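Local coordinates for protein enolase from the environmental genome shotgun sequencing of the Sargasso Sea (PDB 2QGY) that is of unconfirmed function but, as an enolase-superfamily member with a bound magnesium ion, probably abstracts a proton from the carbon next to a substrate carboxylate, at residues I10-R15 and T42-I47; D22-D27 and S370-Y375; S31-F36 and P331-F336. All coordinates share one frame; numbering follows the deposited sequence. Where two conformers were deposited one is given.

The three contacts follow the amino-terminal antiparallel sheet from its outer end to the barrel. Contact 1 pairs strands 13-21 and 37-43 at the far end, its centre about 28 Å from that of contact 2 and about 31 Å from that of contact 3; along the chain its segments alternate with those of both. Contact 2 lies where strand 13-21 has ended and strand 373-379 begins, beside it in the sheet. Contact 3 is nested inside the loop closed by contact 2, with centres about 9 Å apart; a probable hydrogen bond, His24 O to Thr33 N at 2.8 Å, links the two. Contact 3 thus joins the amino-terminal domain to the barrel that holds the magnesium ion.

Contact 1: I10-R15 and T42-I47; sequences IGKLSR and TTEDGI
The carbonyl oxygen of Thr42 is gripped by two successive backbone amides, Ser14 N at 2.8 Å and Arg15 N at 3.1 Å from Thr42 O. Both donors lie in its carbonyl plane, the Arg15 bond on a lone pair. Because Ser14 and Arg15 both face Thr42, the register slips by one residue: a classic beta bulge between antiparallel strands 13-21 and 37-43 of the amino-terminal sheet. Thr42 N returns a bond to Arg15 O at 2.9 Å, and on that side the CB atoms of Arg15 and Thr42 pack together. A type I turn from Thr43 to Gly46 then leads toward strand 48-53, and at its second residue Glu44 N donates to Lys12 O at 2.9 Å (164°). The Glu44 carboxylate runs alongside the Lys12 chain, touching CB and CD, while the charged ends stay apart, Lys12 NZ 5.8 Å from Glu44 OE2. On the buried side, under helix 99-120, the Thr43 and Ile10 side chains cross at about a right angle, Thr43 CG2 3.6 Å from Ile10 CG2. Thr43 OG1 sits between its own N and carbonyl carbon (chi1 71°), where it accepts from Ile47 N and meets a water that donates to Ile10 O.

Contact 2: D22-D27 and S370-Y375; sequences DNHLSD and SELSIY
The junction between helix 366-371 and strand 373-379, the last strand of the amino-terminal domain's sheet, is met here by the loop that leaves strand 13-21. Leu372 O, just past the helix, takes two donors: Asp22 N at 2.9 Å from Leu372 O, in the carbonyl plane, and His24 NE2 at 2.8 Å from the same oxygen. The imidazole bond is nearly straight (169°) and the oxygen lies exactly in the ring plane, although the nitrogen is tilted 22° from the carbonyl plane. Leu372 also supplies a CH-pi contact: its CD2 branch sits over one face of the His24 ring, 4.0 Å from the centroid and displaced toward the rim. Next along, Ile374 turns its side chain toward Asp22. With Asp22 CG swung anti to the backbone nitrogen (chi1 -152°), the carboxylate lies against the isoleucine, OD2 being 3.7 Å from Ile374 CD1. Ile374 and Tyr375 both face Ile20 in a classic beta bulge, and the His24 ring also meets that of Phe336. As NE2 is the donor to Leu372 O, the bond implies a proton on that nitrogen, and the in-plane bond together with the methyl over the face should limit the ring's rotation.

Contact 3: S31-F36 and P331-F336; sequences SNTKKF and PDYINF
The extended loop 31-36 passes helix 334-338 without strand pairing, its backbone nearest at Thr33 and Tyr333, whose CA atoms are 7.0 Å apart. Tyr333 reaches across to the loop, and its hydroxyl accepts a bond from Lys34 N, 3.2 Å from Tyr333 OH. A water 2.6 Å from Tyr333 OH donates to Asn32 O, and the strongest polar partner of this hydroxyl is Trp304. Three aromatic rings, Phe36, Tyr333 and Phe336, gather here. Phe36 turns its edge to the face of Tyr333 in an offset edge-to-face pair, the planes at 74°, with Phe36 CZ 3.6 Å from Tyr333 CE2. The Phe36 ring also meets Phe336 at its edge, Phe36 CE2 lying 3.7 Å from Phe336 CE2. Thr33 lies against both Tyr333 and Phe336: with CG2 anti to the carbonyl carbon (OG1 chi1 62°), the methyl lies over the Phe336 face, 4.3 Å from the centroid, and touches Tyr333 CE1 at 3.9 Å. Thr33 OG1 accepts a hydrogen bond from His24 N, while Lys34 NZ reaches the carbonyls of Ser55 and Trp304. The amino-terminal domain meets the barrel through a largely apolar, buried aromatic cluster, its phenol oxygen served by Trp304, backbone and water.

Contact 1: I10-R15 and T42-I47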
# COMPACT_ATOMS: atom_id res chain seq x y z
N ILE A 10 16.24 8.35 -22.48
CA ILE A 10 14.92 8.81 -22.88
C ILE A 10 14.91 10.34 -22.97
O ILE A 10 14.24 10.90 -23.85
CB ILE A 10 13.82 8.30 -21.88
CG1 ILE A 10 13.61 6.78 -22.06
CG2 ILE A 10 12.50 9.07 -22.01
CD1 ILE A 10 12.79 6.13 -20.94
N GLY A 11 15.63 11.01 -22.07
CA GLY A 11 15.67 12.47 -22.04
C GLY A 11 14.59 13.07 -21.16
O GLY A 11 14.02 12.37 -20.33
N LYS A 12 14.33 14.37 -21.34
CA LYS A 12 13.29 15.06 -20.58
C LYS A 12 11.89 14.68 -21.09
O LYS A 12 11.72 14.36 -22.25
CB LYS A 12 13.47 16.58 -20.66
CG LYS A 12 14.67 17.15 -19.90
CD LYS A 12 14.43 18.62 -19.53
CE LYS A 12 15.67 19.49 -19.76
NZ LYS A 12 16.46 19.78 -18.54
N LEU A 13 10.90 14.71 -20.20
CA LEU A 13 9.53 14.43 -20.58
C LEU A 13 8.82 15.73 -20.79
O LEU A 13 9.07 16.69 -20.06
CB LEU A 13 8.80 13.61 -19.50
CG LEU A 13 9.45 12.31 -19.04
CD1 LEU A 13 8.58 11.62 -18.01
CD2 LEU A 13 9.72 11.35 -20.23
N SER A 14 7.94 15.79 -21.78
CA SER A 14 7.25 17.05 -22.03
C SER A 14 5.76 17.05 -21.69
O SER A 14 5.22 18.08 -21.27
CB SER A 14 7.50 17.59 -23.45
OG SER A 14 7.04 16.70 -24.44
N ARG A 15 5.10 15.89 -21.84
CA ARG A 15 3.66 15.88 -21.71
C ARG A 15 3.14 14.62 -21.04
O ARG A 15 3.72 13.56 -21.22
CB ARG A 15 3.03 16.04 -23.09
CG ARG A 15 1.63 16.61 -23.07
CD ARG A 15 1.19 17.03 -24.49
NE ARG A 15 1.95 18.18 -24.99
CZ ARG A 15 1.46 19.41 -25.14
NH1 ARG A 15 0.18 19.66 -24.85
NH2 ARG A 15 2.24 20.39 -25.59
N THR A 42 4.70 11.85 -23.41
CA THR A 42 5.46 12.27 -24.60
C THR A 42 6.79 12.85 -24.14
O THR A 42 6.84 13.70 -23.23
CB THR A 42 4.69 13.36 -25.41
OG1 THR A 42 3.34 12.93 -25.62
CG2 THR A 42 5.37 13.59 -26.80
N THR A 43 7.88 12.38 -24.73
CA THR A 43 9.18 12.93 -24.37
C THR A 43 9.41 14.24 -25.14
O THR A 43 8.68 14.56 -26.08
CB THR A 43 10.34 11.99 -24.72
OG1 THR A 43 10.50 11.92 -26.14
CG2 THR A 43 10.10 10.58 -24.15
N GLU A 44 10.47 14.94 -24.76
CA GLU A 44 10.89 16.17 -25.42
C GLU A 44 11.22 15.94 -26.91
O GLU A 44 11.03 16.83 -27.75
CB GLU A 44 12.10 16.73 -24.69
CG GLU A 44 12.34 18.19 -24.91
CD GLU A 44 13.30 18.77 -23.89
OE1 GLU A 44 14.49 18.34 -23.87
OE2 GLU A 44 12.84 19.64 -23.11
N ASP A 45 11.70 14.75 -27.23
CA ASP A 45 12.00 14.38 -28.62
C ASP A 45 10.79 13.86 -29.40
O ASP A 45 10.90 13.50 -30.58
CB ASP A 45 13.17 13.40 -28.67
CG ASP A 45 14.46 14.01 -28.12
OD1 ASP A 45 14.64 15.24 -28.21
OD2 ASP A 45 15.31 13.25 -27.60
N GLY A 46 9.63 13.83 -28.76
CA GLY A 46 8.37 13.52 -29.44
C GLY A 46 7.99 12.06 -29.46
O GLY A 46 7.09 11.65 -30.21
N ILE A 47 8.67 11.25 -28.66
CA ILE A 47 8.36 9.82 -28.57
C ILE A 47 7.23 9.65 -27.56
O ILE A 47 7.26 10.23 -26.47
CB ILE A 47 9.62 8.98 -28.17
CG1 ILE A 47 10.84 9.36 -29.03
CG2 ILE A 47 9.30 7.48 -28.24
CD1 ILE A 47 10.67 9.03 -30.53
O HOH W 1 12.85 10.36 -26.21
O HOH W 2 13.42 13.49 -24.91

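Contact 2: D22-D27 and S370-Y375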
# COMPACT_ATOMS: atom_id res chain seq x y z
N ASP A 22 -14.97 5.44 -17.73
CA ASP A 22 -16.17 5.19 -16.93
C ASP A 22 -16.42 3.69 -16.93
O ASP A 22 -15.87 2.96 -17.75
CB ASP A 22 -17.39 5.89 -17.54
CG ASP A 22 -18.44 6.25 -16.49
OD1 ASP A 22 -18.35 5.80 -15.32
OD2 ASP A 22 -19.36 7.00 -16.86
N ASN A 23 -17.28 3.22 -16.03
CA ASN A 23 -17.76 1.87 -16.14
C ASN A 23 -18.65 1.80 -17.37
O ASN A 23 -19.42 2.72 -17.65
CB ASN A 23 -18.58 1.48 -14.90
CG ASN A 23 -17.79 1.67 -13.61
OD1 ASN A 23 -17.99 2.64 -12.87
ND2 ASN A 23 -16.88 0.73 -13.34
N HIS A 24 -18.54 0.71 -18.09
CA HIS A 24 -19.34 0.45 -19.29
C HIS A 24 -19.83 -0.99 -19.22
O HIS A 24 -19.37 -1.75 -18.37
CB HIS A 24 -18.50 0.77 -20.53
CG HIS A 24 -18.18 2.23 -20.68
ND1 HIS A 24 -19.12 3.17 -21.06
CD2 HIS A 24 -17.02 2.93 -20.50
CE1 HIS A 24 -18.57 4.37 -21.11
NE2 HIS A 24 -17.29 4.25 -20.77
N LEU A 25 -20.78 -1.38 -20.07
CA LEU A 25 -21.17 -2.79 -20.09
C LEU A 25 -20.11 -3.53 -20.89
O LEU A 25 -19.65 -3.03 -21.92
CB LEU A 25 -22.55 -2.99 -20.74
CG LEU A 25 -23.72 -2.57 -19.88
CD1 LEU A 25 -25.01 -2.77 -20.69
CD2 LEU A 25 -23.76 -3.42 -18.61
N SER A 26 -19.69 -4.70 -20.39
CA SER A 26 -18.67 -5.47 -21.08
C SER A 26 -19.32 -6.25 -22.22
O SER A 26 -20.52 -6.11 -22.47
CB SER A 26 -17.95 -6.42 -20.11
OG SER A 26 -18.83 -7.45 -19.70
N ASP A 27 -18.53 -7.04 -22.95
CA ASP A 27 -19.08 -7.78 -24.12
C ASP A 27 -20.30 -8.65 -23.72
O ASP A 27 -20.29 -9.34 -22.69
CB ASP A 27 -18.00 -8.65 -24.80
CG ASP A 27 -16.70 -7.91 -25.15
OD1 ASP A 27 -16.63 -6.64 -25.09
OD2 ASP A 27 -15.70 -8.64 -25.48
N SER A 370 -11.30 9.14 -24.97
CA SER A 370 -11.86 10.28 -24.25
C SER A 370 -13.37 10.16 -24.08
O SER A 370 -13.90 10.49 -23.01
CB SER A 370 -11.52 11.62 -24.97
OG SER A 370 -10.12 11.88 -24.98
N GLU A 371 -14.07 9.70 -25.12
CA GLU A 371 -15.53 9.65 -25.09
C GLU A 371 -15.97 8.68 -24.01
O GLU A 371 -17.00 8.88 -23.37
CB GLU A 371 -16.07 9.18 -26.43
CG GLU A 371 -17.58 9.31 -26.61
CD GLU A 371 -18.02 8.96 -28.04
OE1 GLU A 371 -17.13 8.79 -28.94
OE2 GLU A 371 -19.26 8.86 -28.26
N LEU A 372 -15.16 7.64 -23.82
CA LEU A 372 -15.44 6.58 -22.86
C LEU A 372 -14.99 6.93 -21.45
O LEU A 372 -15.17 6.13 -20.53
CB LEU A 372 -14.71 5.30 -23.32
CG LEU A 372 -15.17 4.65 -24.62
CD1 LEU A 372 -14.21 3.55 -25.04
CD2 LEU A 372 -16.60 4.10 -24.51
N SER A 373 -14.40 8.12 -21.27
CA SER A 373 -13.79 8.50 -19.99
C SER A 373 -14.65 9.42 -19.15
O SER A 373 -15.37 10.28 -19.68
CB SER A 373 -12.40 9.11 -20.23
OG SER A 373 -11.55 8.10 -20.80
N ILE A 374 -14.57 9.20 -17.84
CA ILE A 374 -15.25 9.97 -16.81
C ILE A 374 -14.32 11.10 -16.32
O ILE A 374 -14.79 12.13 -15.81
CB ILE A 374 -15.72 9.04 -15.64
CG1 ILE A 374 -16.69 9.75 -14.68
CG2 ILE A 374 -14.57 8.45 -14.85
CD1 ILE A 374 -18.01 10.10 -15.35
N TYR A 375 -13.01 10.92 -16.47
CA TYR A 375 -12.02 11.89 -15.99
C TYR A 375 -10.80 11.85 -16.89
O TYR A 375 -10.47 10.82 -17.48
CB TYR A 375 -11.63 11.62 -14.53
CG TYR A 375 -12.79 11.65 -13.56
CD1 TYR A 375 -13.64 12.77 -13.48
CD2 TYR A 375 -13.06 10.57 -12.72
CE1 TYR A 375 -14.72 12.80 -12.61
CE2 TYR A 375 -14.15 10.59 -11.84
CZ TYR A 375 -14.97 11.71 -11.80
OH TYR A 375 -16.04 11.74 -10.93

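Contact 3: S31-F36 and P331-F336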
# COMPACT_ATOMS: atom_id res chain seq x y z
N SER A 31 -20.81 -8.21 -17.74
CA SER A 31 -20.39 -7.49 -16.53
C SER A 31 -20.33 -5.97 -16.77
O SER A 31 -20.52 -5.51 -17.89
CB SER A 31 -19.00 -7.98 -16.12
OG SER A 31 -18.69 -7.60 -14.77
N ASN A 32 -20.09 -5.18 -15.72
CA ASN A 32 -19.62 -3.80 -15.92
C ASN A 32 -18.11 -3.92 -16.01
O ASN A 32 -17.49 -4.72 -15.29
CB ASN A 32 -20.01 -2.87 -14.76
CG ASN A 32 -21.52 -2.87 -14.49
OD1 ASN A 32 -22.32 -2.59 -15.37
ND2 ASN A 32 -21.90 -3.17 -13.24
N THR A 33 -17.51 -3.19 -16.94
CA THR A 33 -16.06 -3.03 -16.93
C THR A 33 -15.68 -2.17 -15.74
O THR A 33 -16.43 -1.29 -15.34
CB THR A 33 -15.57 -2.37 -18.22
OG1 THR A 33 -16.15 -1.05 -18.29
CG2 THR A 33 -16.01 -3.22 -19.41
N LYS A 34 -14.52 -2.44 -15.14
CA LYS A 34 -14.03 -1.55 -14.08
C LYS A 34 -13.55 -0.28 -14.76
O LYS A 34 -13.37 -0.26 -15.98
CB LYS A 34 -12.88 -2.22 -13.30
CG LYS A 34 -11.76 -2.69 -14.18
CD LYS A 34 -10.57 -3.41 -13.45
CE LYS A 34 -10.06 -2.58 -12.29
NZ LYS A 34 -8.67 -2.94 -11.87
N LYS A 35 -13.35 0.79 -13.99
CA LYS A 35 -12.70 1.99 -14.52
C LYS A 35 -11.21 1.67 -14.77
O LYS A 35 -10.54 1.06 -13.91
CB LYS A 35 -12.83 3.16 -13.54
CG LYS A 35 -14.27 3.48 -13.15
CD LYS A 35 -14.35 4.82 -12.42
CE LYS A 35 -15.80 5.21 -12.07
NZ LYS A 35 -16.47 4.22 -11.19
N PHE A 36 -10.70 2.00 -15.96
CA PHE A 36 -9.27 1.80 -16.26
C PHE A 36 -8.55 3.15 -16.18
O PHE A 36 -9.17 4.18 -16.37
CB PHE A 36 -9.12 1.19 -17.66
CG PHE A 36 -9.94 -0.06 -17.88
CD1 PHE A 36 -9.78 -1.17 -17.05
CD2 PHE A 36 -10.85 -0.15 -18.93
CE1 PHE A 36 -10.51 -2.35 -17.29
CE2 PHE A 36 -11.57 -1.30 -19.17
CZ PHE A 36 -11.42 -2.41 -18.34
N PRO A 331 -12.15 -12.34 -21.33
CA PRO A 331 -12.66 -12.31 -22.69
C PRO A 331 -13.68 -11.19 -22.90
O PRO A 331 -13.68 -10.59 -23.97
CB PRO A 331 -13.29 -13.69 -22.86
CG PRO A 331 -12.48 -14.57 -21.96
CD PRO A 331 -12.32 -13.66 -20.71
N ASP A 332 -14.49 -10.89 -21.88
CA ASP A 332 -15.55 -9.87 -22.02
C ASP A 332 -15.02 -8.45 -22.12
O ASP A 332 -15.77 -7.53 -22.45
CB ASP A 332 -16.62 -9.99 -20.93
CG ASP A 332 -16.03 -9.95 -19.51
OD1 ASP A 332 -15.11 -10.75 -19.20
OD2 ASP A 332 -16.53 -9.15 -18.70
N TYR A 333 -13.75 -8.25 -21.81
CA TYR A 333 -13.09 -6.96 -21.96
C TYR A 333 -12.44 -6.79 -23.34
O TYR A 333 -11.91 -5.70 -23.68
CB TYR A 333 -12.00 -6.82 -20.89
CG TYR A 333 -12.51 -6.50 -19.48
CD1 TYR A 333 -13.86 -6.63 -19.13
CD2 TYR A 333 -11.62 -6.07 -18.49
CE1 TYR A 333 -14.31 -6.32 -17.81
CE2 TYR A 333 -12.05 -5.78 -17.20
CZ TYR A 333 -13.38 -5.89 -16.86
OH TYR A 333 -13.78 -5.57 -15.57
N ILE A 334 -12.43 -7.86 -24.14
CA ILE A 334 -11.73 -7.77 -25.42
C ILE A 334 -12.39 -6.80 -26.41
O ILE A 334 -11.74 -5.89 -26.91
CB ILE A 334 -11.52 -9.14 -26.08
CG1 ILE A 334 -10.61 -10.05 -25.21
CG2 ILE A 334 -10.96 -8.97 -27.49
CD1 ILE A 334 -9.10 -9.75 -25.33
N ASN A 335 -13.68 -6.97 -26.69
CA ASN A 335 -14.29 -6.08 -27.69
C ASN A 335 -14.51 -4.69 -27.12
O ASN A 335 -14.45 -3.70 -27.86
CB ASN A 335 -15.58 -6.65 -28.24
CG ASN A 335 -15.35 -7.91 -29.05
OD1 ASN A 335 -14.36 -8.04 -29.78
ND2 ASN A 335 -16.27 -8.84 -28.93
N PHE A 336 -14.73 -4.59 -25.80
CA PHE A 336 -14.73 -3.27 -25.20
C PHE A 336 -13.42 -2.52 -25.50
O PHE A 336 -13.43 -1.34 -25.86
CB PHE A 336 -14.92 -3.30 -23.68
CG PHE A 336 -14.88 -1.94 -23.09
CD1 PHE A 336 -15.98 -1.09 -23.22
CD2 PHE A 336 -13.73 -1.46 -22.46
CE1 PHE A 336 -15.94 0.18 -22.72
CE2 PHE A 336 -13.68 -0.18 -21.96
CZ PHE A 336 -14.79 0.65 -22.09
O HOH W 3 -15.89 -6.94 -14.85